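Local structure of hypothetical protein Atu2327 (2O8I) at residues A[13-18]-A[46-51]; A[39-44]-A[152-157]; A[97-102]-A[126-131]; A[105-108]-A[114-117]; A[132-135]-A[141-144]. The protein probably acts as a 2-oxo-4-hydroxy-4-carboxy-5-ureidoimidazoline (OHCU) decarboxylase, catalysing the last step in the conversion of urate to (S)-allantoin, as in other members of its family. One frame throughout, in Å; residues are numbered along the deposited sequence. Where two conformers were deposited one is given.

Contact 1: residues A[13-18]-A[46-51]; sequences GVFEHS and AQFRVA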
# COMPACT_ATOMS: atom_id res chain seq x y z
N GLY A 13 -1.88 -6.82 -8.29
CA GLY A 13 -1.85 -6.25 -6.96
C GLY A 13 -3.12 -6.43 -6.14
O GLY A 13 -3.19 -5.99 -4.99
N VAL A 14 -4.15 -7.03 -6.69
CA VAL A 14 -5.42 -7.09 -5.97
C VAL A 14 -5.23 -7.94 -4.70
O VAL A 14 -5.81 -7.67 -3.64
CB VAL A 14 -6.58 -7.63 -6.89
CG1 VAL A 14 -7.81 -8.05 -6.09
CG2 VAL A 14 -6.95 -6.60 -7.94
N PHE A 15 -4.46 -8.99 -4.83
CA PHE A 15 -3.90 -9.69 -3.69
C PHE A 15 -2.50 -9.11 -3.65
O PHE A 15 -1.68 -9.32 -4.54
CB PHE A 15 -3.90 -11.22 -3.92
CG PHE A 15 -5.28 -11.83 -3.85
CD1 PHE A 15 -6.16 -11.70 -4.90
CD2 PHE A 15 -5.71 -12.46 -2.73
CE1 PHE A 15 -7.48 -12.24 -4.85
CE2 PHE A 15 -7.00 -13.00 -2.65
CZ PHE A 15 -7.88 -12.89 -3.73
N GLU A 16 -2.26 -8.35 -2.60
CA GLU A 16 -1.08 -7.56 -2.49
C GLU A 16 0.20 -8.36 -2.70
O GLU A 16 0.32 -9.45 -2.18
CB GLU A 16 -1.09 -6.89 -1.12
CG GLU A 16 -0.15 -5.75 -1.06
CD GLU A 16 -0.82 -4.45 -1.37
OE1 GLU A 16 -2.05 -4.40 -1.38
OE2 GLU A 16 -0.13 -3.47 -1.57
N HIS A 17 1.13 -7.83 -3.50
CA HIS A 17 2.40 -8.50 -3.80
C HIS A 17 2.21 -9.95 -4.23
O HIS A 17 3.17 -10.75 -4.15
CB HIS A 17 3.39 -8.39 -2.63
CG HIS A 17 3.71 -6.97 -2.23
ND1 HIS A 17 3.20 -6.40 -1.09
CD2 HIS A 17 4.43 -6.00 -2.84
CE1 HIS A 17 3.59 -5.13 -1.01
NE2 HIS A 17 4.33 -4.86 -2.06
N SER A 18 1.02 -10.31 -4.73
CA SER A 18 0.79 -11.70 -5.15
C SER A 18 0.41 -11.90 -6.67
O SER A 18 -0.66 -12.47 -7.01
CB SER A 18 -0.18 -12.33 -4.17
OG SER A 18 0.29 -12.08 -2.86
N ALA A 46 -10.78 -17.97 -6.87
CA ALA A 46 -10.60 -19.35 -7.26
C ALA A 46 -9.14 -19.76 -7.18
O ALA A 46 -8.84 -20.81 -6.62
CB ALA A 46 -11.16 -19.61 -8.65
N GLN A 47 -8.23 -18.95 -7.71
CA GLN A 47 -6.82 -19.30 -7.59
C GLN A 47 -6.31 -19.20 -6.14
O GLN A 47 -5.41 -19.96 -5.75
CB GLN A 47 -5.96 -18.42 -8.48
CG GLN A 47 -6.27 -18.46 -9.93
CD GLN A 47 -6.26 -19.87 -10.49
OE1 GLN A 47 -7.13 -20.22 -11.27
NE2 GLN A 47 -5.27 -20.69 -10.10
N PHE A 48 -6.85 -18.27 -5.37
CA PHE A 48 -6.39 -18.08 -4.01
C PHE A 48 -6.80 -19.29 -3.20
O PHE A 48 -6.07 -19.73 -2.30
CB PHE A 48 -7.04 -16.82 -3.44
CG PHE A 48 -6.71 -16.54 -1.99
CD1 PHE A 48 -5.40 -16.48 -1.55
CD2 PHE A 48 -7.73 -16.26 -1.09
CE1 PHE A 48 -5.11 -16.17 -0.22
CE2 PHE A 48 -7.45 -15.95 0.25
CZ PHE A 48 -6.15 -15.90 0.68
N ARG A 49 -7.98 -19.81 -3.50
CA ARG A 49 -8.49 -20.93 -2.75
C ARG A 49 -7.77 -22.22 -3.04
O ARG A 49 -7.78 -23.12 -2.23
CB ARG A 49 -9.96 -21.09 -3.02
CG ARG A 49 -10.75 -20.35 -2.04
CD ARG A 49 -12.00 -19.85 -2.67
NE ARG A 49 -12.67 -18.97 -1.73
CZ ARG A 49 -13.98 -18.79 -1.66
NH1 ARG A 49 -14.79 -19.43 -2.48
NH2 ARG A 49 -14.46 -17.97 -0.76
N VAL A 50 -7.14 -22.31 -4.20
CA VAL A 50 -6.62 -23.57 -4.68
C VAL A 50 -5.10 -23.63 -4.55
O VAL A 50 -4.48 -24.64 -4.84
CB VAL A 50 -7.15 -23.81 -6.13
CG1 VAL A 50 -6.03 -23.86 -7.19
CG2 VAL A 50 -8.07 -25.02 -6.14
N ALA A 51 -4.53 -22.52 -4.10
CA ALA A 51 -3.10 -22.35 -3.86
C ALA A 51 -2.72 -23.18 -2.65
O ALA A 51 -3.59 -23.53 -1.86
CB ALA A 51 -2.81 -20.88 -3.61
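Phe15 sets CE2 of its ring over one face of Phe48, and this single aromatic pair carries the whole contact. CE2 of Phe15 stands 3.6 Å from CG of Phe48, displaced from the middle of that ring toward its rim, while the neighbouring CZ of Phe15 reaches CB of Phe48 at 4.0 Å. The ring centroids are 5.0 Å apart and the rings meet obliquely, planes at 43°. Phe48 sends its ring away from its own helix with CG anti to the backbone N (chi1 177°), which carries it out toward Phe15. The loop side is shaped by a type II beta turn from Phe15 to Ser18, closed by Ser18 N bonding Phe15 O. Ser18 OG also donates to Glu16 O at 2.7 Å, from above the carbonyl plane. Both phenylalanines are buried. Around them Ile21 of helix 19-27 and Val59 of helix 53-62 touch both rings, and Val150 and Ala154 of helix 139-161 pack on Phe15. The pair thus wedges the 13-18 loop, which links helices 4-11 and 19-27, against helix 37-50 within the all-helical core.

Contact 2: residues A[39-44]-A[152-157]; sequences AVHGAL and KIAWLR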
# COMPACT_ATOMS: atom_id res chain seq x y z
N ALA A 39 -17.07 -11.00 -11.76
CA ALA A 39 -16.35 -11.96 -12.59
C ALA A 39 -14.89 -12.05 -12.17
O ALA A 39 -14.43 -13.11 -11.79
CB ALA A 39 -16.47 -11.63 -14.07
N VAL A 40 -14.15 -10.94 -12.18
CA VAL A 40 -12.71 -11.01 -11.92
C VAL A 40 -12.43 -11.49 -10.48
O VAL A 40 -11.47 -12.25 -10.24
CB VAL A 40 -12.00 -9.66 -12.19
CG1 VAL A 40 -10.55 -9.74 -11.85
CG2 VAL A 40 -12.19 -9.22 -13.64
N HIS A 41 -13.25 -11.06 -9.53
CA HIS A 41 -13.09 -11.51 -8.15
C HIS A 41 -13.30 -13.01 -8.01
O HIS A 41 -12.54 -13.66 -7.29
CB HIS A 41 -14.07 -10.78 -7.25
CG HIS A 41 -13.93 -11.11 -5.80
ND1 HIS A 41 -14.73 -12.05 -5.17
CD2 HIS A 41 -13.12 -10.60 -4.84
CE1 HIS A 41 -14.41 -12.10 -3.88
NE2 HIS A 41 -13.44 -11.23 -3.66
N GLY A 42 -14.34 -13.56 -8.68
CA GLY A 42 -14.59 -14.98 -8.60
C GLY A 42 -13.35 -15.72 -9.11
O GLY A 42 -12.91 -16.72 -8.50
N ALA A 43 -12.75 -15.21 -10.20
CA ALA A 43 -11.63 -15.85 -10.88
C ALA A 43 -10.38 -15.80 -10.02
O ALA A 43 -9.69 -16.81 -9.87
CB ALA A 43 -11.39 -15.22 -12.22
N LEU A 44 -10.11 -14.64 -9.44
CA LEU A 44 -8.97 -14.47 -8.55
C LEU A 44 -9.10 -15.27 -7.24
O LEU A 44 -8.15 -15.97 -6.85
CB LEU A 44 -8.69 -12.98 -8.29
CG LEU A 44 -8.35 -12.15 -9.54
CD1 LEU A 44 -8.03 -10.71 -9.14
CD2 LEU A 44 -7.18 -12.74 -10.39
N LYS A 152 -12.87 -10.49 0.47
CA LYS A 152 -13.04 -9.22 1.04
C LYS A 152 -12.39 -7.97 0.55
O LYS A 152 -13.05 -7.17 -0.12
CB LYS A 152 -13.54 -9.20 2.46
CG LYS A 152 -15.02 -8.87 2.48
CD LYS A 152 -15.38 -7.89 3.64
CE LYS A 152 -16.93 -7.60 3.76
NZ LYS A 152 -17.27 -6.71 4.94
N ILE A 153 -11.13 -7.77 0.89
CA ILE A 153 -10.42 -6.64 0.42
C ILE A 153 -10.28 -6.71 -1.13
O ILE A 153 -10.45 -5.69 -1.83
CB ILE A 153 -9.12 -6.58 1.17
CG1 ILE A 153 -9.45 -6.20 2.63
CG2 ILE A 153 -8.19 -5.59 0.49
CD1 ILE A 153 -8.43 -6.62 3.70
N ALA A 154 -10.05 -7.91 -1.65
CA ALA A 154 -9.94 -8.11 -3.09
C ALA A 154 -11.21 -7.58 -3.76
O ALA A 154 -11.14 -6.83 -4.76
CB ALA A 154 -9.69 -9.62 -3.47
N TRP A 155 -12.34 -7.94 -3.17
CA TRP A 155 -13.61 -7.50 -3.70
C TRP A 155 -13.70 -5.99 -3.69
O TRP A 155 -14.07 -5.36 -4.71
CB TRP A 155 -14.80 -8.12 -2.94
CG TRP A 155 -16.07 -7.38 -3.21
CD1 TRP A 155 -16.68 -6.48 -2.40
CD2 TRP A 155 -16.83 -7.42 -4.40
NE1 TRP A 155 -17.81 -5.97 -3.00
CE2 TRP A 155 -17.92 -6.53 -4.24
CE3 TRP A 155 -16.72 -8.15 -5.59
CZ2 TRP A 155 -18.89 -6.34 -5.22
CZ3 TRP A 155 -17.67 -7.96 -6.57
CH2 TRP A 155 -18.75 -7.05 -6.38
N LEU A 156 -13.38 -5.40 -2.55
CA LEU A 156 -13.47 -3.95 -2.40
C LEU A 156 -12.54 -3.24 -3.39
O LEU A 156 -12.92 -2.22 -3.98
CB LEU A 156 -13.14 -3.52 -0.95
CG LEU A 156 -14.14 -3.97 0.13
CD1 LEU A 156 -13.51 -3.74 1.51
CD2 LEU A 156 -15.49 -3.22 -0.00
N ARG A 157 -11.34 -3.79 -3.58
CA ARG A 157 -10.42 -3.20 -4.55
C ARG A 157 -10.99 -3.23 -5.96
O ARG A 157 -11.14 -2.16 -6.58
CB ARG A 157 -9.05 -3.86 -4.48
CG ARG A 157 -8.40 -3.54 -3.13
CD ARG A 157 -7.22 -4.41 -2.90
NE ARG A 157 -6.42 -3.89 -1.82
CZ ARG A 157 -5.17 -4.25 -1.57
NH1 ARG A 157 -4.57 -5.13 -2.38
NH2 ARG A 157 -4.52 -3.73 -0.52
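Lys152 meets His41 through its backbone alone, its N lying near the plane of the imidazole at the ring edge. Two residues on, the methyl of Ala154 points across to the ring, its CB 3.8 Å from His41 CD2, and the Ala154 carbonyl carbon also faces the edge of the imidazole. Trp155 then supplies the principal partner. Its CB sits over one face of the imidazole, 3.5 Å from His41 NE2, and CE3 of the indole overhangs the rim of a face at 4.1 Å from His41 CG. With the planes at 86° and the centroids of the imidazole and the six-membered ring 5.7 Å apart, this is a T-shaped pair in which tryptophan offers its edge and histidine its face. His41 bridges the gap because its CG is anti to the backbone N (chi1 -177°), which carries the ring out from helix 37-50 toward helix 139-161. The two segments run roughly antiparallel (151°), their axes 9.7 Å apart. On the polar side, His41 NE2 bonds to Glu151 O. NE2 is probably the protonated nitrogen, since a carbonyl oxygen can only accept, and this bond probably fixes the turn of the imidazole, while the indole edge covers part of one face.

Contact 3: residues A[97-102]-A[126-131]; sequences HARFTQ and DILSAF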
# COMPACT_ATOMS: atom_id res chain seq x y z
N HIS A 97 -3.54 6.29 15.90
CA HIS A 97 -2.58 5.70 14.97
C HIS A 97 -1.59 4.78 15.68
O HIS A 97 -1.39 3.63 15.28
CB HIS A 97 -1.80 6.78 14.27
CG HIS A 97 -2.51 7.36 13.10
ND1 HIS A 97 -2.51 6.76 11.86
CD2 HIS A 97 -3.26 8.49 12.98
CE1 HIS A 97 -3.21 7.50 11.02
NE2 HIS A 97 -3.69 8.55 11.68
N ALA A 98 -0.97 5.30 16.75
CA ALA A 98 0.02 4.54 17.51
C ALA A 98 -0.56 3.26 18.10
O ALA A 98 0.11 2.21 18.11
CB ALA A 98 0.69 5.41 18.60
N ARG A 99 -1.81 3.32 18.58
CA ARG A 99 -2.44 2.13 19.15
C ARG A 99 -2.58 1.10 18.04
O ARG A 99 -2.31 -0.07 18.27
CB ARG A 99 -3.79 2.45 19.81
CG ARG A 99 -4.29 1.43 20.83
CD ARG A 99 -5.69 1.93 21.32
NE ARG A 99 -6.50 1.01 22.17
CZ ARG A 99 -7.58 1.36 22.89
NH1 ARG A 99 -8.02 2.62 22.90
NH2 ARG A 99 -8.25 0.46 23.60
N PHE A 100 -2.97 1.52 16.84
CA PHE A 100 -3.11 0.54 15.74
C PHE A 100 -1.81 -0.19 15.48
O PHE A 100 -1.81 -1.43 15.40
CB PHE A 100 -3.66 1.14 14.46
CG PHE A 100 -5.14 1.42 14.52
CD1 PHE A 100 -5.94 0.83 15.51
CD2 PHE A 100 -5.75 2.24 13.59
CE1 PHE A 100 -7.32 1.05 15.57
CE2 PHE A 100 -7.13 2.48 13.65
CZ PHE A 100 -7.92 1.88 14.64
N THR A 101 -0.71 0.57 15.40
CA THR A 101 0.61 0.02 15.25
C THR A 101 0.94 -1.01 16.36
O THR A 101 1.39 -2.14 16.07
CB THR A 101 1.65 1.14 15.21
OG1 THR A 101 1.50 1.86 13.98
CG2 THR A 101 3.05 0.56 15.30
N GLN A 102 0.67 -0.64 17.60
CA GLN A 102 0.93 -1.52 18.72
C GLN A 102 0.04 -2.79 18.64
O GLN A 102 0.50 -3.90 18.88
CB GLN A 102 0.81 -0.75 20.04
CG GLN A 102 0.65 -1.62 21.28
CD GLN A 102 0.30 -0.77 22.53
OE1 GLN A 102 -0.88 -0.37 22.75
NE2 GLN A 102 1.33 -0.46 23.35
N ASP A 126 -15.13 -0.24 15.76
CA ASP A 126 -15.31 -1.51 15.06
C ASP A 126 -14.02 -2.29 14.99
O ASP A 126 -14.02 -3.52 15.10
CB ASP A 126 -15.84 -1.31 13.64
CG ASP A 126 -17.18 -0.62 13.62
OD1 ASP A 126 -18.02 -0.94 14.47
OD2 ASP A 126 -17.39 0.27 12.76
N ILE A 127 -12.92 -1.57 14.81
CA ILE A 127 -11.63 -2.19 14.60
C ILE A 127 -11.04 -2.73 15.91
O ILE A 127 -10.58 -3.91 15.96
CB ILE A 127 -10.64 -1.23 13.88
CG1 ILE A 127 -10.96 -1.25 12.38
CG2 ILE A 127 -9.18 -1.64 14.14
CD1 ILE A 127 -10.71 0.04 11.70
N LEU A 128 -11.07 -1.88 16.94
CA LEU A 128 -10.70 -2.29 18.28
C LEU A 128 -11.51 -3.53 18.72
O LEU A 128 -10.97 -4.45 19.35
CB LEU A 128 -10.88 -1.12 19.24
CG LEU A 128 -9.91 0.02 18.88
CD1 LEU A 128 -10.13 1.31 19.69
CD2 LEU A 128 -8.48 -0.48 19.03
N SER A 129 -12.78 -3.57 18.35
CA SER A 129 -13.65 -4.66 18.76
C SER A 129 -13.15 -5.97 18.13
O SER A 129 -12.99 -6.98 18.81
CB SER A 129 -15.11 -4.38 18.36
OG SER A 129 -15.92 -5.54 18.44
N ALA A 130 -12.90 -5.90 16.82
CA ALA A 130 -12.37 -7.01 16.06
C ALA A 130 -11.00 -7.46 16.59
O ALA A 130 -10.78 -8.65 16.74
CB ALA A 130 -12.36 -6.68 14.60
N PHE A 131 -10.09 -6.53 16.90
CA PHE A 131 -8.82 -6.97 17.47
C PHE A 131 -9.12 -7.77 18.72
O PHE A 131 -8.68 -8.92 18.86
CB PHE A 131 -7.89 -5.81 17.85
CG PHE A 131 -6.61 -6.26 18.53
CD1 PHE A 131 -5.48 -6.61 17.78
CD2 PHE A 131 -6.54 -6.37 19.92
CE1 PHE A 131 -4.31 -7.03 18.42
CE2 PHE A 131 -5.38 -6.80 20.54
CZ PHE A 131 -4.26 -7.13 19.79
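Leu128 fits between Arg99 and Phe100 where two helices of this all-alpha fold, 94-111 and 124-135, run side by side in nearly the same direction, the axes of the two segments 21° apart and 11.8 Å at their closest. From CB, which points at the facing helix, the chain continues to CG, set beside the backbone N and anti to the carbonyl carbon (chi1 -64°), and there it forks. The CD1 branch ends over the centre of one face of the Arg99 guanidinium, 4.1 Å from CZ of Arg99. The CD2 branch serves two partners: it approaches NE of Arg99 and also meets the edge of the Phe100 ring in its plane, 4.0 Å from CE1 of Phe100. Arg99 is extended from CG to NE, laying its flat head across the leucine on the exposed side of the interface. Deeper in, Phe100 and Ile127 are buried and cross at about a right angle. Leu70 of helix 66-74 and Leu92 cover Phe100, while Leu66 and Leu89 pack on Ile127, extending the apolar layer beyond the two helices. The same ring atom that meets the leucine also serves isoleucine, Phe100 CE1 lying 3.6 Å from Ile127 CG2.

Contact 4: residues A[105-108]-A[114-117]; sequences SAYT and PFII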
# COMPACT_ATOMS: atom_id res chain seq x y z
N SER A 105 1.48 -5.00 16.05
CA SER A 105 2.68 -5.70 16.52
C SER A 105 2.34 -6.87 17.41
O SER A 105 2.92 -7.93 17.25
CB SER A 105 3.62 -4.80 17.28
OG SER A 105 4.07 -3.81 16.39
N ALA A 106 1.40 -6.68 18.33
CA ALA A 106 1.04 -7.75 19.26
C ALA A 106 0.47 -8.95 18.50
O ALA A 106 0.86 -10.10 18.76
CB ALA A 106 0.06 -7.26 20.37
N TYR A 107 -0.40 -8.65 17.54
CA TYR A 107 -1.10 -9.64 16.74
C TYR A 107 -0.15 -10.46 15.87
O TYR A 107 -0.17 -11.69 15.87
CB TYR A 107 -2.15 -8.94 15.87
CG TYR A 107 -2.96 -9.88 14.99
CD1 TYR A 107 -4.22 -10.36 15.42
CD2 TYR A 107 -2.50 -10.25 13.74
CE1 TYR A 107 -5.00 -11.18 14.61
CE2 TYR A 107 -3.26 -11.09 12.93
CZ TYR A 107 -4.51 -11.55 13.36
OH TYR A 107 -5.26 -12.40 12.53
N THR A 108 0.69 -9.76 15.11
CA THR A 108 1.67 -10.46 14.30
C THR A 108 2.65 -11.28 15.16
O THR A 108 3.09 -12.35 14.75
CB THR A 108 2.33 -9.54 13.19
OG1 THR A 108 3.52 -10.14 12.72
CG2 THR A 108 2.69 -8.21 13.70
N PRO A 114 0.27 -9.96 9.55
CA PRO A 114 -0.39 -8.76 10.05
C PRO A 114 -1.86 -8.97 10.37
O PRO A 114 -2.47 -9.97 9.95
CB PRO A 114 -0.29 -7.79 8.89
CG PRO A 114 0.85 -8.31 8.07
CD PRO A 114 0.68 -9.79 8.15
N PHE A 115 -2.44 -8.01 11.10
CA PHE A 115 -3.85 -7.98 11.38
C PHE A 115 -4.54 -7.46 10.12
O PHE A 115 -4.32 -6.33 9.68
CB PHE A 115 -4.11 -7.07 12.56
CG PHE A 115 -5.56 -6.95 12.93
CD1 PHE A 115 -6.27 -8.05 13.37
CD2 PHE A 115 -6.21 -5.71 12.84
CE1 PHE A 115 -7.62 -7.96 13.70
CE2 PHE A 115 -7.56 -5.58 13.19
CZ PHE A 115 -8.28 -6.72 13.60
N ILE A 116 -5.35 -8.32 9.51
CA ILE A 116 -5.94 -8.00 8.23
C ILE A 116 -7.45 -7.85 8.44
O ILE A 116 -8.14 -8.73 9.03
CB ILE A 116 -5.66 -9.11 7.25
CG1 ILE A 116 -4.17 -9.21 6.96
CG2 ILE A 116 -6.48 -8.92 5.95
CD1 ILE A 116 -3.79 -10.55 6.25
N ILE A 117 -7.97 -6.71 7.97
CA ILE A 117 -9.37 -6.44 8.16
C ILE A 117 -9.89 -5.51 7.07
O ILE A 117 -9.27 -4.50 6.78
CB ILE A 117 -9.65 -5.90 9.60
CG1 ILE A 117 -11.16 -5.88 9.86
CG2 ILE A 117 -8.92 -4.57 9.89
CD1 ILE A 117 -11.51 -5.33 11.21
O HOH W 1 -4.93 -11.20 10.12
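Tyr107 presents one face of its ring to Phe115 in a T-shaped, edge-to-face pair that folds the loop following helix 94-111 back against that helix. Phe115 CD1 lies 3.6 Å from Tyr107 CE1, above the plane and toward the rim, and the two ring planes stand at 71° with centroids 5.1 Å apart. A CH-pi contact reinforces the pair: CB of Phe115 sits over the face, 4.0 Å from the Tyr107 centroid. The backbone just before it also lies close, Phe115 N approaching Tyr107 CD2 and Pro114 O approaching CE2 of Tyr107. Thr108 adds a looser touch at the edge of the contact, its CB near Pro114 N. Tyr107 stretches toward the loop with CG anti to the backbone N (chi1 -179°), which takes its hydroxyl past the aromatic pair to the polar groups beyond. There Glu142 OE1 on helix 139-161 is the strongest partner of the hydroxyl, and Arg134 NH2 makes a weak bond to Tyr107 OH. Phe131 packs against the tyrosine, and Ile116 O is bonded by Arg134 NH1, so helix 124-135 touches both the tyrosine and the loop. One water ties the hydroxyl to the loop backbone: it donates to Tyr107 OH at 2.7 Å and to Pro114 O at 2.8 Å, and accepts from Ile116 N at 3.0 Å.

Contact 5: residues A[132-135]-A[141-144]; sequences DTRI and QEFA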
# COMPACT_ATOMS: atom_id res chain seq x y z
N ASP A 132 -9.88 -7.15 19.61
CA ASP A 132 -10.26 -7.76 20.89
C ASP A 132 -10.76 -9.23 20.82
O ASP A 132 -10.28 -10.11 21.54
CB ASP A 132 -11.43 -6.93 21.37
CG ASP A 132 -11.28 -6.49 22.76
OD1 ASP A 132 -10.39 -5.64 23.03
OD2 ASP A 132 -12.13 -6.98 23.56
N THR A 133 -11.75 -9.47 19.96
CA THR A 133 -12.23 -10.79 19.66
C THR A 133 -11.10 -11.65 19.06
O THR A 133 -10.85 -12.76 19.53
CB THR A 133 -13.38 -10.68 18.60
OG1 THR A 133 -14.53 -10.08 19.18
CG2 THR A 133 -13.76 -12.05 17.99
N ARG A 134 -10.43 -11.14 18.03
CA ARG A 134 -9.57 -11.99 17.21
C ARG A 134 -8.22 -12.39 17.83
O ARG A 134 -7.71 -13.48 17.52
CB ARG A 134 -9.37 -11.39 15.82
CG ARG A 134 -10.64 -11.39 15.01
CD ARG A 134 -10.51 -10.63 13.70
NE ARG A 134 -9.33 -11.02 12.94
CZ ARG A 134 -8.99 -10.49 11.77
NH1 ARG A 134 -9.76 -9.55 11.23
NH2 ARG A 134 -7.90 -10.87 11.12
N ILE A 135 -7.65 -11.53 18.68
CA ILE A 135 -6.38 -11.86 19.33
C ILE A 135 -6.54 -13.13 20.16
O ILE A 135 -5.59 -13.88 20.35
CB ILE A 135 -5.81 -10.68 20.17
CG1 ILE A 135 -4.35 -10.94 20.61
CG2 ILE A 135 -6.65 -10.42 21.43
CD1 ILE A 135 -3.24 -10.59 19.58
N GLN A 141 -8.45 -20.67 13.50
CA GLN A 141 -9.58 -19.73 13.37
C GLN A 141 -9.16 -18.43 12.67
O GLN A 141 -9.81 -18.01 11.70
CB GLN A 141 -10.19 -19.40 14.72
CG GLN A 141 -10.60 -20.60 15.54
CD GLN A 141 -10.94 -20.22 16.98
OE1 GLN A 141 -10.09 -19.74 17.76
NE2 GLN A 141 -12.18 -20.42 17.34
N GLU A 142 -8.06 -17.83 13.14
CA GLU A 142 -7.49 -16.63 12.53
C GLU A 142 -7.04 -16.80 11.09
O GLU A 142 -7.01 -15.85 10.32
CB GLU A 142 -6.31 -16.11 13.33
CG GLU A 142 -6.75 -15.38 14.47
CD GLU A 142 -7.78 -14.34 14.11
OE1 GLU A 142 -7.37 -13.29 13.54
OE2 GLU A 142 -8.99 -14.58 14.43
N PHE A 143 -6.66 -18.01 10.74
CA PHE A 143 -6.28 -18.25 9.37
C PHE A 143 -7.54 -18.27 8.53
O PHE A 143 -7.56 -17.68 7.45
CB PHE A 143 -5.51 -19.55 9.26
CG PHE A 143 -4.81 -19.71 7.96
CD1 PHE A 143 -3.53 -19.22 7.79
CD2 PHE A 143 -5.43 -20.39 6.92
CE1 PHE A 143 -2.85 -19.38 6.59
CE2 PHE A 143 -4.78 -20.55 5.71
CZ PHE A 143 -3.47 -20.04 5.54
N ALA A 144 -8.61 -18.89 9.03
CA ALA A 144 -9.90 -18.81 8.35
C ALA A 144 -10.37 -17.33 8.21
O ALA A 144 -10.67 -16.89 7.11
CB ALA A 144 -10.97 -19.67 9.05
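Arg134 and Glu142 form a buried salt bridge between helix 124-135 and the start of helix 139-161. The charged bonds both converge on one carboxylate oxygen. Arg134 NE donates to Glu142 OE1 at 3.1 Å along a nearly straight path (164°), the oxygen lying in the guanidinium plane and receiving the hydrogen on its syn lone pair. NH2 of Arg134 adds a weak second bond to OE1 of Glu142 at 3.5 Å, bent to 138°. Since both N-H groups point to OE1, this is not the two-oxygen fork of an arginine-carboxylate pair; the guanidinium and carboxylate planes are also 37° apart. Van der Waals contact adds to this: OE2 of Glu142 rests 3.5 Å from CB of Arg134, against the aliphatic root of the arginine. Arg134 is bent at chi3 and Glu142 at chi2, and the chains cross at about a right angle. Further polar partners lie on helix 94-111, where the Tyr107 hydroxyl bonds Glu142 OE1, and in the loop after it, where Ile116 O is gripped by Arg134 NH1; Phe115 packs on the arginine. The opposite charges probably offset one another in this buried setting, and the paired arginine probably helps keep Glu142 ionised despite its burial.

From the N terminus, contact 1 closes the first loop, bringing residues 46-51 back to 13-18. Contact 2 opens inside that span, at 39-44, and closes only at 152-157, so the two cross; Arg157 seals them together through a salt bridge to Glu16. Within the long excursion of contact 2 lie the other three. Contact 3 pairs helices 94-111 and 124-135 and encloses contact 4, a short return of the loop between them. Contact 5 follows contact 3 in series, joining helix 124-135 to helix 139-161. That last helix runs from contact 5 to contact 2, and its Ile153 also touches Ile116 of contact 4.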